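PDB 3BJX: halocarboxylic acid dehalogenase DehI from Pseudomonas putida, which removes the halogen from alpha-haloacids, probably by hydrolysing their carbon-halogen bond. Local coordinates for residues I76-E81 and E156-I161; Y123-Y127 and A303-F309; T137-E141 and A243-R248; R191-H196 and T219-A224. All coordinates share one frame; numbering follows the deposited sequence.

Contact 1 of 4, residues I76-E81 and E156-I161; sequences ITRYAE and ELRASI
Ile161 gives its backbone N to Ile76 O in a 2.8 Å bond running almost straight out from the carbonyl, and Arg78 N returns the favour to Ala159 O at 2.9 Å. Together the two bonds make a single antiparallel bridge around Thr77 and Ser160, a non-hydrogen-bonded pair, in a chain that has no strand. Each acceptor also takes a CA-H...O contact, Ser160 CA on Ile76 O and Thr77 CA on Ala159 O. A third bond, Tyr79 N to Leu157 O at 2.9 Å, lands on a lone pair in the carbonyl plane.

The side chains close in around this frame. Ile161 CG2 lies over one face of the Arg78 guanidinium, offset toward the rim and 3.8 Å above its plane; bends at chi2 and chi3 of the arginine bring the group over it. Nearer the backbone, the Leu157 side chain crosses that of Arg78 at about a right angle, CD2 3.7 Å from Arg78 CG. The other branch of Ile161 runs past Ile76 CG2 and carries CD1 up to the Glu81 carboxylate. Trimming Ile161 to an alanine would probably open a gap beside Glu81 and set the Arg78 guanidinium free to turn.

The bridge lies at the start of helix 78-90. Thr77 is its N-cap, with OG1 accepting from Ala80 N at 3.0 Å, while Leu157 O, in helix 155-158, and Ala159 O, just after it, take up Tyr79 N and Arg78 N. Thr77 OG1 also bonds Ala74 O. From here Glu81 reaches Tyr127 and Lys131 on helix 112-143, and Tyr79 OH reaches Leu246 O on helix 230-248.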
loop_
_atom_site.group_PDB
_atom_site.type_symbol
_atom_site.label_atom_id
_atom_site.label_comp_id
_atom_site.label_asym_id
_atom_site.label_seq_id
_atom_site.Cartn_x
_atom_site.Cartn_y
_atom_site.Cartn_z
ATOM N N ILE A 76 -8.428 6.378 -23.466
ATOM C CA ILE A 76 -9.516 6.130 -24.427
ATOM C C ILE A 76 -9.076 5.350 -25.657
ATOM O O ILE A 76 -9.839 5.211 -26.609
ATOM C CB ILE A 76 -10.217 7.402 -24.915
ATOM C CG1 ILE A 76 -9.252 8.569 -24.921
ATOM C CG2 ILE A 76 -11.440 7.680 -24.078
ATOM C CD1 ILE A 76 -9.101 9.219 -26.276
ATOM N N THR A 77 -7.849 4.856 -25.632
ATOM C CA THR A 77 -7.337 4.054 -26.709
ATOM C C THR A 77 -7.950 2.663 -26.621
ATOM O O THR A 77 -8.293 2.198 -25.521
ATOM C CB THR A 77 -5.782 3.978 -26.689
ATOM O OG1 THR A 77 -5.339 3.222 -25.559
ATOM C CG2 THR A 77 -5.160 5.373 -26.638
ATOM N N ARG A 78 -8.126 2.025 -27.781
ATOM C CA ARG A 78 -8.451 0.621 -27.857
ATOM C C ARG A 78 -7.480 -0.207 -27.003
ATOM O O ARG A 78 -7.898 -1.152 -26.344
ATOM C CB ARG A 78 -8.450 0.155 -29.317
ATOM C CG ARG A 78 -8.559 -1.366 -29.554
ATOM C CD ARG A 78 -9.913 -1.969 -29.154
ATOM N NE ARG A 78 -11.005 -1.305 -29.862
ATOM C CZ ARG A 78 -12.248 -1.182 -29.409
ATOM N NH1 ARG A 78 -12.579 -1.671 -28.233
ATOM N NH2 ARG A 78 -13.149 -0.533 -30.137
ATOM N N TYR A 79 -6.196 0.153 -27.022
ATOM C CA TYR A 79 -5.199 -0.468 -26.156
ATOM C C TYR A 79 -5.678 -0.491 -24.710
ATOM O O TYR A 79 -5.758 -1.565 -24.117
ATOM C CB TYR A 79 -3.816 0.210 -26.263
ATOM C CG TYR A 79 -2.744 -0.447 -25.387
ATOM C CD1 TYR A 79 -1.718 -1.197 -25.946
ATOM C CD2 TYR A 79 -2.776 -0.321 -23.985
ATOM C CE1 TYR A 79 -0.723 -1.815 -25.124
ATOM C CE2 TYR A 79 -1.802 -0.917 -23.166
ATOM C CZ TYR A 79 -0.782 -1.662 -23.742
ATOM O OH TYR A 79 0.161 -2.247 -22.934
ATOM N N ALA A 80 -6.019 0.671 -24.155
ATOM C CA ALA A 80 -6.454 0.742 -22.769
ATOM C C ALA A 80 -7.708 -0.104 -22.498
ATOM O O ALA A 80 -7.837 -0.700 -21.422
ATOM C CB ALA A 80 -6.660 2.165 -22.336
ATOM N N GLU A 81 -8.619 -0.158 -23.466
ATOM C CA GLU A 81 -9.853 -0.948 -23.340
ATOM C C GLU A 81 -9.558 -2.455 -23.337
ATOM O O GLU A 81 -10.079 -3.199 -22.507
ATOM C CB GLU A 81 -10.850 -0.562 -24.440
ATOM C CG GLU A 81 -12.256 -1.129 -24.270
ATOM C CD GLU A 81 -13.082 -0.420 -23.224
ATOM O OE1 GLU A 81 -12.815 0.778 -22.939
ATOM O OE2 GLU A 81 -14.018 -1.071 -22.688
ATOM N N GLU A 156 -4.482 0.499 -34.903
ATOM C CA GLU A 156 -5.737 -0.084 -34.419
ATOM C C GLU A 156 -5.895 0.008 -32.898
ATOM O O GLU A 156 -7.000 0.144 -32.400
ATOM C CB GLU A 156 -5.842 -1.546 -34.878
ATOM C CG GLU A 156 -6.007 -1.718 -36.386
ATOM C CD GLU A 156 -4.685 -1.740 -37.179
ATOM O OE1 GLU A 156 -3.706 -2.436 -36.779
ATOM O OE2 GLU A 156 -4.665 -1.095 -38.246
ATOM N N LEU A 157 -4.786 -0.059 -32.173
ATOM C CA LEU A 157 -4.814 0.038 -30.718
ATOM C C LEU A 157 -4.630 1.475 -30.227
ATOM O O LEU A 157 -4.909 1.795 -29.082
ATOM C CB LEU A 157 -3.758 -0.878 -30.113
ATOM C CG LEU A 157 -4.011 -2.384 -30.210
ATOM C CD1 LEU A 157 -2.738 -3.141 -29.893
ATOM C CD2 LEU A 157 -5.123 -2.782 -29.244
ATOM N N ARG A 158 -4.143 2.330 -31.116
ATOM C CA ARG A 158 -4.043 3.753 -30.875
ATOM C C ARG A 158 -5.369 4.460 -31.108
ATOM O O ARG A 158 -5.615 5.543 -30.553
ATOM C CB ARG A 158 -2.994 4.336 -31.789
ATOM C CG ARG A 158 -1.650 4.497 -31.137
ATOM C CD ARG A 158 -0.778 5.406 -31.965
ATOM N NE ARG A 158 -0.167 4.664 -33.065
ATOM C CZ ARG A 158 -0.488 4.788 -34.356
ATOM N NH1 ARG A 158 -1.421 5.640 -34.756
ATOM N NH2 ARG A 158 0.142 4.043 -35.251
ATOM N N ALA A 159 -6.216 3.853 -31.942
ATOM C CA ALA A 159 -7.536 4.393 -32.239
ATOM C C ALA A 159 -8.257 4.610 -30.930
ATOM O O ALA A 159 -8.031 3.890 -29.969
ATOM C CB ALA A 159 -8.333 3.437 -33.147
ATOM N N SER A 160 -9.110 5.614 -30.871
ATOM C CA SER A 160 -9.868 5.825 -29.646
ATOM C C SER A 160 -11.276 5.270 -29.733
ATOM O O SER A 160 -11.806 5.029 -30.816
ATOM C CB SER A 160 -9.856 7.291 -29.204
ATOM O OG SER A 160 -9.800 8.147 -30.313
ATOM N N ILE A 161 -11.842 5.028 -28.563
ATOM C CA ILE A 161 -13.234 4.642 -28.400
ATOM C C ILE A 161 -14.060 5.926 -28.081
ATOM O O ILE A 161 -13.492 6.917 -27.596
ATOM C CB ILE A 161 -13.362 3.580 -27.256
ATOM C CG1 ILE A 161 -13.064 4.225 -25.890
ATOM C CG2 ILE A 161 -12.445 2.354 -27.535
ATOM C CD1 ILE A 161 -13.046 3.271 -24.722
#

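Contact 2 of 4, residues Y123-Y127 and A303-F309; sequences YAFNY and AASKSPF
Tyr123 O takes the helical bond from Tyr127 N at 3.0 Å and is then pressed by two carbons of the C-terminal tail: Pro308 CG, 3.3 Å from this oxygen, and Phe309 CE2. The tail, having left helix 301-305, lies against one flank of helix 112-143 with Pro308 at the centre. Its CB meets the Tyr123 ring obliquely, 3.8 Å from CD2, while its CG and CD rest on Tyr127 CB.

Phe309 drives an edge at the helix. Tyr127 CB lies in the plane of the phenylalanine ring, 3.8 Å from Phe309 CD2, and the same edge is turned toward the face of the Tyr127 ring in an offset edge-to-face pair with the planes at 89°. Phe309 CB sits over that tyrosine face, offset toward the rim. A chi1 of 180° swings the Tyr127 ring out across the tail, where Phe309 meets its face and Ser307 OG its edge. At the other end Tyr123 OH touches Ala303 CB at 3.7 Å.

The polar ends look past the contact: Tyr123 OH bonds Asp299, Asn126 ND2 bonds Thr295, and Tyr127 OH meets Glu81, Arg46 and Lys131. Arg46 NH1 also bonds Phe309 O, so one arginine joins the two segments from outside. Between the segments themselves the adhesion is therefore apolar and aromatic, with hydrogen bonding left to the surrounding residues.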
loop_
_atom_site.group_PDB
_atom_site.type_symbol
_atom_site.label_atom_id
_atom_site.label_comp_id
_atom_site.label_asym_id
_atom_site.label_seq_id
_atom_site.Cartn_x
_atom_site.Cartn_y
_atom_site.Cartn_z
ATOM N N TYR A 123 -22.377 -4.840 -12.631
ATOM C CA TYR A 123 -21.824 -4.731 -14.006
ATOM C C TYR A 123 -21.121 -3.416 -14.308
ATOM O O TYR A 123 -20.098 -3.402 -15.016
ATOM C CB TYR A 123 -22.918 -4.971 -15.052
ATOM C CG TYR A 123 -23.259 -6.438 -15.276
ATOM C CD1 TYR A 123 -23.052 -7.394 -14.257
ATOM C CD2 TYR A 123 -23.796 -6.868 -16.473
ATOM C CE1 TYR A 123 -23.359 -8.720 -14.433
ATOM C CE2 TYR A 123 -24.108 -8.203 -16.658
ATOM C CZ TYR A 123 -23.883 -9.120 -15.621
ATOM O OH TYR A 123 -24.176 -10.441 -15.772
ATOM N N ALA A 124 -21.673 -2.308 -13.813
ATOM C CA ALA A 124 -21.051 -1.005 -14.004
ATOM C C ALA A 124 -19.674 -0.982 -13.367
ATOM O O ALA A 124 -18.761 -0.317 -13.872
ATOM C CB ALA A 124 -21.923 0.120 -13.412
ATOM N N PHE A 125 -19.542 -1.665 -12.236
ATOM C CA PHE A 125 -18.303 -1.701 -11.489
ATOM C C PHE A 125 -17.322 -2.664 -12.092
ATOM O O PHE A 125 -16.154 -2.319 -12.202
ATOM C CB PHE A 125 -18.526 -2.019 -10.006
ATOM C CG PHE A 125 -18.972 -0.838 -9.214
ATOM C CD1 PHE A 125 -18.073 0.130 -8.850
ATOM C CD2 PHE A 125 -20.311 -0.673 -8.878
ATOM C CE1 PHE A 125 -18.490 1.239 -8.144
ATOM C CE2 PHE A 125 -20.722 0.438 -8.183
ATOM C CZ PHE A 125 -19.823 1.398 -7.824
ATOM N N ASN A 126 -17.789 -3.866 -12.455
ATOM C CA ASN A 126 -16.994 -4.821 -13.245
ATOM C C ASN A 126 -16.344 -4.193 -14.455
ATOM O O ASN A 126 -15.207 -4.517 -14.768
ATOM C CB ASN A 126 -17.830 -6.035 -13.672
ATOM C CG ASN A 126 -18.232 -6.880 -12.502
ATOM O OD1 ASN A 126 -17.682 -6.702 -11.412
ATOM N ND2 ASN A 126 -19.200 -7.784 -12.692
ATOM N N TYR A 127 -17.072 -3.293 -15.119
ATOM C CA TYR A 127 -16.564 -2.569 -16.277
ATOM C C TYR A 127 -15.511 -1.508 -15.945
ATOM O O TYR A 127 -14.486 -1.426 -16.619
ATOM C CB TYR A 127 -17.706 -1.930 -17.089
ATOM C CG TYR A 127 -17.194 -1.189 -18.292
ATOM C CD1 TYR A 127 -16.774 -1.888 -19.417
ATOM C CD2 TYR A 127 -17.085 0.194 -18.296
ATOM C CE1 TYR A 127 -16.277 -1.236 -20.528
ATOM C CE2 TYR A 127 -16.574 0.875 -19.415
ATOM C CZ TYR A 127 -16.172 0.140 -20.535
ATOM O OH TYR A 127 -15.661 0.751 -21.674
ATOM N N ALA A 303 -20.424 -14.458 -17.889
ATOM C CA ALA A 303 -21.116 -13.211 -17.601
ATOM C C ALA A 303 -20.254 -12.313 -16.721
ATOM O O ALA A 303 -20.271 -11.099 -16.876
ATOM C CB ALA A 303 -22.452 -13.489 -16.921
ATOM N N ALA A 304 -19.502 -12.925 -15.805
ATOM C CA ALA A 304 -18.664 -12.189 -14.854
ATOM C C ALA A 304 -17.457 -11.537 -15.520
ATOM O O ALA A 304 -17.134 -10.391 -15.225
ATOM C CB ALA A 304 -18.214 -13.093 -13.700
ATOM N N SER A 305 -16.834 -12.260 -16.444
ATOM C CA SER A 305 -15.522 -11.906 -16.981
ATOM C C SER A 305 -15.492 -11.196 -18.348
ATOM O O SER A 305 -14.458 -10.614 -18.733
ATOM C CB SER A 305 -14.691 -13.170 -17.078
ATOM O OG SER A 305 -15.139 -13.937 -18.163
ATOM N N LYS A 306 -16.583 -11.314 -19.101
ATOM C CA LYS A 306 -16.719 -10.612 -20.367
ATOM C C LYS A 306 -17.118 -9.143 -20.097
ATOM O O LYS A 306 -17.664 -8.831 -19.040
ATOM C CB LYS A 306 -17.672 -11.357 -21.318
ATOM C CG LYS A 306 -16.948 -12.499 -22.110
ATOM C CD LYS A 306 -17.569 -12.758 -23.535
ATOM C CE LYS A 306 -16.607 -13.521 -24.511
ATOM N NZ LYS A 306 -17.230 -13.849 -25.846
ATOM N N SER A 307 -16.794 -8.249 -21.029
ATOM C CA SER A 307 -17.046 -6.817 -20.851
ATOM C C SER A 307 -18.537 -6.610 -20.818
ATOM O O SER A 307 -19.225 -6.925 -21.807
ATOM C CB SER A 307 -16.441 -6.020 -21.993
ATOM O OG SER A 307 -16.764 -4.641 -21.887
ATOM N N PRO A 308 -19.066 -6.093 -19.687
ATOM C CA PRO A 308 -20.523 -5.948 -19.590
ATOM C C PRO A 308 -21.068 -4.952 -20.604
ATOM O O PRO A 308 -22.247 -5.007 -20.942
ATOM C CB PRO A 308 -20.737 -5.413 -18.162
ATOM C CG PRO A 308 -19.444 -5.502 -17.479
ATOM C CD PRO A 308 -18.373 -5.616 -18.473
ATOM N N PHE A 309 -20.206 -4.049 -21.065
ATOM C CA PHE A 309 -20.564 -2.972 -21.986
ATOM C C PHE A 309 -19.556 -2.888 -23.153
ATOM O O PHE A 309 -18.723 -1.958 -23.210
ATOM C CB PHE A 309 -20.644 -1.634 -21.235
ATOM C CG PHE A 309 -21.594 -1.648 -20.057
ATOM C CD1 PHE A 309 -22.974 -1.547 -20.246
ATOM C CD2 PHE A 309 -21.117 -1.768 -18.763
ATOM C CE1 PHE A 309 -23.857 -1.558 -19.151
ATOM C CE2 PHE A 309 -21.997 -1.798 -17.669
ATOM C CZ PHE A 309 -23.365 -1.680 -17.872
#

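Contact 3 of 4, residues T137-E141 and A243-R248; sequences TALSE and ARELVR. Unlike the reference sequence in segment 243-248: Arg244 (reference Pro).
Glu141 is a buried carboxylate held by two arginines of one helix turn, each meeting its oxygen from well out of the carboxylate plane. Arg244 NE bonds Glu141 OE1 at 3.0 Å, 43° above that plane, and NH2 adds a weak second bond to the same oxygen. Arg248 NH2 bonds OE2 of Glu141 at 2.9 Å. Each oxygen lies near the plane of its guanidinium, at the edge. Arg146 reaches OE2 as well, so three positive groups surround a single acid and would probably hold it ionised. Arg244 stands where the reference sequence has proline, which could not make this bridge.

The glutamate gets there by a bend at chi2 (47°), while the Arg244 chain stays extended as far as its bend at chi3. Arg248 has further partners, NH1 on Pro147 O and NE on a sulfate probably left from crystallisation. Tyr197 of the second subunit packs on Glu141, Arg244 and Arg248.

Beneath the charges, Thr137 CG2 sits on Arg244 CA at 3.6 Å, and Val247 CG1 nestles against Ala138 N at 3.7 Å. The axes pass 9.4 Å apart over these short side chains, nearly perpendicular, at a crossing angle of -82°. Helix 267-299 borders the crossing through Gln281, which touches Thr137 and Arg244; helix 78-90 meets Ala243 and Leu246, and helix 63-71 meets Leu139.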
loop_
_atom_site.group_PDB
_atom_site.type_symbol
_atom_site.label_atom_id
_atom_site.label_comp_id
_atom_site.label_asym_id
_atom_site.label_seq_id
_atom_site.Cartn_x
_atom_site.Cartn_y
_atom_site.Cartn_z
ATOM N N THR A 137 -2.527 2.897 -11.608
ATOM C CA THR A 137 -1.201 2.365 -11.979
ATOM C C THR A 137 -0.373 3.320 -12.854
ATOM O O THR A 137 0.818 3.479 -12.573
ATOM C CB THR A 137 -1.272 0.957 -12.634
ATOM O OG1 THR A 137 -2.092 0.106 -11.831
ATOM C CG2 THR A 137 0.132 0.316 -12.727
ATOM N N ALA A 138 -0.963 3.952 -13.888
ATOM C CA ALA A 138 -0.210 4.948 -14.691
ATOM C C ALA A 138 0.278 6.095 -13.804
ATOM O O ALA A 138 1.449 6.503 -13.861
ATOM C CB ALA A 138 -1.039 5.489 -15.850
ATOM N N LEU A 139 -0.626 6.574 -12.950
ATOM C CA LEU A 139 -0.315 7.584 -11.948
ATOM C C LEU A 139 0.727 7.156 -10.909
ATOM O O LEU A 139 1.578 7.942 -10.582
ATOM C CB LEU A 139 -1.593 8.057 -11.252
ATOM C CG LEU A 139 -2.749 8.701 -12.042
ATOM C CD1 LEU A 139 -3.705 9.380 -11.096
ATOM C CD2 LEU A 139 -2.284 9.670 -13.117
ATOM N N SER A 140 0.652 5.927 -10.384
ATOM C CA SER A 140 1.528 5.519 -9.303
ATOM C C SER A 140 2.926 5.302 -9.836
ATOM O O SER A 140 3.921 5.720 -9.223
ATOM C CB SER A 140 1.025 4.241 -8.642
ATOM O OG SER A 140 1.941 3.797 -7.644
ATOM N N GLU A 141 2.993 4.660 -10.999
ATOM C CA GLU A 141 4.263 4.327 -11.621
ATOM C C GLU A 141 5.104 5.565 -11.981
ATOM O O GLU A 141 6.317 5.608 -11.718
ATOM C CB GLU A 141 3.972 3.445 -12.837
ATOM C CG GLU A 141 4.957 2.331 -13.117
ATOM C CD GLU A 141 5.335 1.487 -11.916
ATOM O OE1 GLU A 141 4.493 1.210 -11.042
ATOM O OE2 GLU A 141 6.504 1.074 -11.868
ATOM N N ALA A 243 -1.278 -5.104 -14.595
ATOM C CA ALA A 243 -1.601 -3.688 -14.805
ATOM C C ALA A 243 -0.361 -2.795 -14.929
ATOM O O ALA A 243 -0.368 -1.849 -15.704
ATOM C CB ALA A 243 -2.512 -3.181 -13.697
ATOM N N ARG A 244 0.687 -3.113 -14.160
ATOM C CA ARG A 244 2.005 -2.435 -14.194
ATOM C C ARG A 244 2.627 -2.576 -15.578
ATOM O O ARG A 244 3.075 -1.605 -16.142
ATOM C CB ARG A 244 2.924 -2.973 -13.067
ATOM C CG ARG A 244 4.337 -2.346 -12.914
ATOM C CD ARG A 244 4.970 -2.706 -11.528
ATOM N NE ARG A 244 4.681 -1.698 -10.458
ATOM C CZ ARG A 244 4.375 -1.942 -9.173
ATOM N NH1 ARG A 244 4.271 -3.187 -8.710
ATOM N NH2 ARG A 244 4.160 -0.921 -8.356
ATOM N N GLU A 245 2.611 -3.788 -16.130
ATOM C CA GLU A 245 3.142 -4.044 -17.467
ATOM C C GLU A 245 2.280 -3.371 -18.524
ATOM O O GLU A 245 2.803 -2.771 -19.478
ATOM C CB GLU A 245 3.212 -5.542 -17.768
ATOM C CG GLU A 245 4.077 -6.338 -16.793
ATOM C CD GLU A 245 3.850 -7.815 -16.891
ATOM O OE1 GLU A 245 2.846 -8.228 -17.490
ATOM O OE2 GLU A 245 4.665 -8.576 -16.368
ATOM N N LEU A 246 0.964 -3.487 -18.361
ATOM C CA LEU A 246 0.049 -2.878 -19.295
ATOM C C LEU A 246 0.284 -1.367 -19.391
ATOM O O LEU A 246 0.232 -0.825 -20.499
ATOM C CB LEU A 246 -1.422 -3.237 -18.982
ATOM C CG LEU A 246 -1.787 -4.674 -19.371
ATOM C CD1 LEU A 246 -3.047 -5.137 -18.684
ATOM C CD2 LEU A 246 -1.921 -4.817 -20.880
ATOM N N VAL A 247 0.560 -0.679 -18.275
ATOM C CA VAL A 247 0.814 0.779 -18.404
ATOM C C VAL A 247 2.141 1.136 -19.067
ATOM O O VAL A 247 2.237 2.208 -19.656
ATOM C CB VAL A 247 0.536 1.670 -17.122
ATOM C CG1 VAL A 247 -0.656 1.155 -16.330
ATOM C CG2 VAL A 247 1.790 1.849 -16.246
ATOM N N ARG A 248 3.146 0.260 -18.965
ATOM C CA ARG A 248 4.428 0.431 -19.663
ATOM C C ARG A 248 4.264 0.440 -21.165
ATOM O O ARG A 248 4.955 1.188 -21.852
ATOM C CB ARG A 248 5.393 -0.711 -19.367
ATOM C CG ARG A 248 5.940 -0.717 -18.012
ATOM C CD ARG A 248 7.306 -0.049 -17.875
ATOM N NE ARG A 248 7.743 -0.346 -16.507
ATOM C CZ ARG A 248 7.371 0.323 -15.418
ATOM N NH1 ARG A 248 6.610 1.403 -15.492
ATOM N NH2 ARG A 248 7.782 -0.095 -14.242
#

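Contact 4 of 4, residues R191-H196 and T219-A224; sequences RVADLH and TDEVLA
Asp220 OD1 lies in the plane of the Arg191 guanidinium, at its edge, while Leu195 CD1, one turn further along the arginine's own helix, lies over one face, offset toward the rim, 3.6 Å above that plane. The His196 ring is also met at its edge, by Leu223 CD1 at 3.6 Å from CE1 and by Val192 O, which accepts from His196 ND1 at 2.7 Å. The setting is a helix pair, segments of helices 183-195 and 212-223 running in similar directions at 34°, with a wider pi-type turn in the second.

Arg191 grips side-on: NE and NH2 both bond Asp220 OD1, at 2.9 and 3.0 Å, from the same face of the carboxylate. A leucine in place of Asp220 would probably leave the Arg191 charge without its mate and free to swing off Leu195.

Inward of the bridge, Thr219 OG1, which bonds Leu215 O, packs on Val192 CG2. Leu195 CD2 leans on Leu223 CB and on the backbone of Ala224. Helix 203-208 adds Phe205 against Val192 and Leu223, Ser290 of helix 267-299 bonds His196 NE2, and Asp194 bridges to Arg146 of the second subunit. The pi-type turn closes with a weak bond from Ala224 N to Thr219 O, 2.9 Å long, and Leu195 CD2 lies 3.8 Å from that same Ala224 N.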
loop_
_atom_site.group_PDB
_atom_site.type_symbol
_atom_site.label_atom_id
_atom_site.label_comp_id
_atom_site.label_asym_id
_atom_site.label_seq_id
_atom_site.Cartn_x
_atom_site.Cartn_y
_atom_site.Cartn_z
ATOM N N ARG A 191 -17.315 -3.255 8.257
ATOM C CA ARG A 191 -17.048 -4.724 8.275
ATOM C C ARG A 191 -16.457 -5.268 6.960
ATOM O O ARG A 191 -15.546 -6.109 6.968
ATOM C CB ARG A 191 -18.285 -5.527 8.726
ATOM C CG ARG A 191 -18.353 -6.996 8.241
ATOM C CD ARG A 191 -17.874 -8.075 9.243
ATOM N NE ARG A 191 -18.225 -9.423 8.739
ATOM C CZ ARG A 191 -17.499 -10.543 8.894
ATOM N NH1 ARG A 191 -16.350 -10.536 9.571
ATOM N NH2 ARG A 191 -17.927 -11.687 8.358
ATOM N N VAL A 192 -16.947 -4.776 5.829
ATOM C CA VAL A 192 -16.454 -5.279 4.538
ATOM C C VAL A 192 -15.081 -4.692 4.205
ATOM O O VAL A 192 -14.223 -5.371 3.636
ATOM C CB VAL A 192 -17.509 -5.124 3.404
ATOM C CG1 VAL A 192 -17.767 -3.657 3.062
ATOM C CG2 VAL A 192 -17.134 -5.964 2.206
ATOM N N ALA A 193 -14.868 -3.446 4.615
ATOM C CA ALA A 193 -13.571 -2.800 4.532
ATOM C C ALA A 193 -12.523 -3.531 5.405
ATOM O O ALA A 193 -11.470 -3.922 4.908
ATOM C CB ALA A 193 -13.702 -1.343 4.940
ATOM N N ASP A 194 -12.817 -3.716 6.692
ATOM C CA ASP A 194 -11.952 -4.512 7.563
ATOM C C ASP A 194 -11.726 -5.937 7.035
ATOM O O ASP A 194 -10.606 -6.439 7.083
ATOM C CB ASP A 194 -12.460 -4.530 9.010
ATOM C CG ASP A 194 -12.285 -3.188 9.722
ATOM O OD1 ASP A 194 -11.506 -2.319 9.248
ATOM O OD2 ASP A 194 -12.940 -2.999 10.776
ATOM N N LEU A 195 -12.767 -6.576 6.509
ATOM C CA LEU A 195 -12.623 -7.915 5.901
ATOM C C LEU A 195 -11.467 -8.022 4.883
ATOM O O LEU A 195 -10.780 -9.031 4.825
ATOM C CB LEU A 195 -13.926 -8.363 5.245
ATOM C CG LEU A 195 -14.101 -9.879 5.029
ATOM C CD1 LEU A 195 -14.734 -10.528 6.249
ATOM C CD2 LEU A 195 -14.943 -10.150 3.792
ATOM N N HIS A 196 -11.273 -6.970 4.093
ATOM C CA HIS A 196 -10.257 -6.926 3.050
ATOM C C HIS A 196 -8.957 -6.302 3.577
ATOM O O HIS A 196 -7.984 -6.140 2.835
ATOM C CB HIS A 196 -10.778 -6.074 1.894
ATOM C CG HIS A 196 -11.901 -6.703 1.126
ATOM N ND1 HIS A 196 -13.202 -6.720 1.581
ATOM C CD2 HIS A 196 -11.922 -7.295 -0.094
ATOM C CE1 HIS A 196 -13.970 -7.325 0.693
ATOM N NE2 HIS A 196 -13.220 -7.678 -0.336
ATOM N N THR A 219 -21.164 -9.844 1.791
ATOM C CA THR A 219 -20.023 -9.680 2.702
ATOM C C THR A 219 -19.774 -10.957 3.502
ATOM O O THR A 219 -18.675 -11.527 3.429
ATOM C CB THR A 219 -20.179 -8.441 3.665
ATOM O OG1 THR A 219 -20.185 -7.221 2.909
ATOM C CG2 THR A 219 -19.061 -8.383 4.716
ATOM N N ASP A 220 -20.790 -11.407 4.247
ATOM C CA ASP A 220 -20.610 -12.479 5.260
ATOM C C ASP A 220 -20.643 -13.892 4.687
ATOM O O ASP A 220 -20.094 -14.828 5.276
ATOM C CB ASP A 220 -21.651 -12.377 6.399
ATOM C CG ASP A 220 -21.492 -11.115 7.248
ATOM O OD1 ASP A 220 -20.428 -10.456 7.200
ATOM O OD2 ASP A 220 -22.441 -10.786 7.984
ATOM N N GLU A 221 -21.295 -14.038 3.547
ATOM C CA GLU A 221 -21.566 -15.348 2.988
ATOM C C GLU A 221 -20.828 -15.597 1.680
ATOM O O GLU A 221 -20.507 -16.761 1.346
ATOM C CB GLU A 221 -23.077 -15.541 2.779
ATOM C CG GLU A 221 -23.956 -15.047 3.930
ATOM C CD GLU A 221 -25.438 -15.313 3.683
ATOM O OE1 GLU A 221 -25.744 -16.192 2.839
ATOM O OE2 GLU A 221 -26.300 -14.654 4.318
ATOM N N VAL A 222 -20.581 -14.527 0.928
ATOM C CA VAL A 222 -19.875 -14.641 -0.348
ATOM C C VAL A 222 -18.391 -14.268 -0.187
ATOM O O VAL A 222 -17.523 -15.037 -0.558
ATOM C CB VAL A 222 -20.575 -13.834 -1.531
ATOM C CG1 VAL A 222 -19.859 -14.059 -2.875
ATOM C CG2 VAL A 222 -22.055 -14.203 -1.668
ATOM N N LEU A 223 -18.097 -13.106 0.376
ATOM C CA LEU A 223 -16.712 -12.634 0.409
ATOM C C LEU A 223 -15.899 -13.137 1.597
ATOM O O LEU A 223 -14.669 -13.263 1.496
ATOM C CB LEU A 223 -16.653 -11.110 0.339
ATOM C CG LEU A 223 -17.124 -10.410 -0.946
ATOM C CD1 LEU A 223 -16.864 -8.903 -0.850
ATOM C CD2 LEU A 223 -16.444 -10.998 -2.190
ATOM N N ALA A 224 -16.571 -13.435 2.718
ATOM C CA ALA A 224 -15.831 -13.853 3.926
ATOM C C ALA A 224 -14.932 -15.094 3.728
ATOM O O ALA A 224 -13.796 -15.100 4.199
ATOM C CB ALA A 224 -16.761 -14.003 5.146
#

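Contact 3 is the buried one, yet the most charged; contacts 1, 2 and 4 are only partly buried. Contacts 2 and 3 share helix 112-143, their centres about 21 Å apart, one meeting the apolar C-terminal tail and the other a helix rich in arginine. Contact 1, toward the outside of the fold and bound chiefly through backbone, touches both of them through side-chain hydrogen bonds. Contact 4 stands across the chain's centre from contact 1, about 35 Å between centres, and its salt bridge lies at the exposed edge of a helix pair. Contacts 3 and 4 both touch the second subunit, whereas no segment of contacts 1 and 2 does.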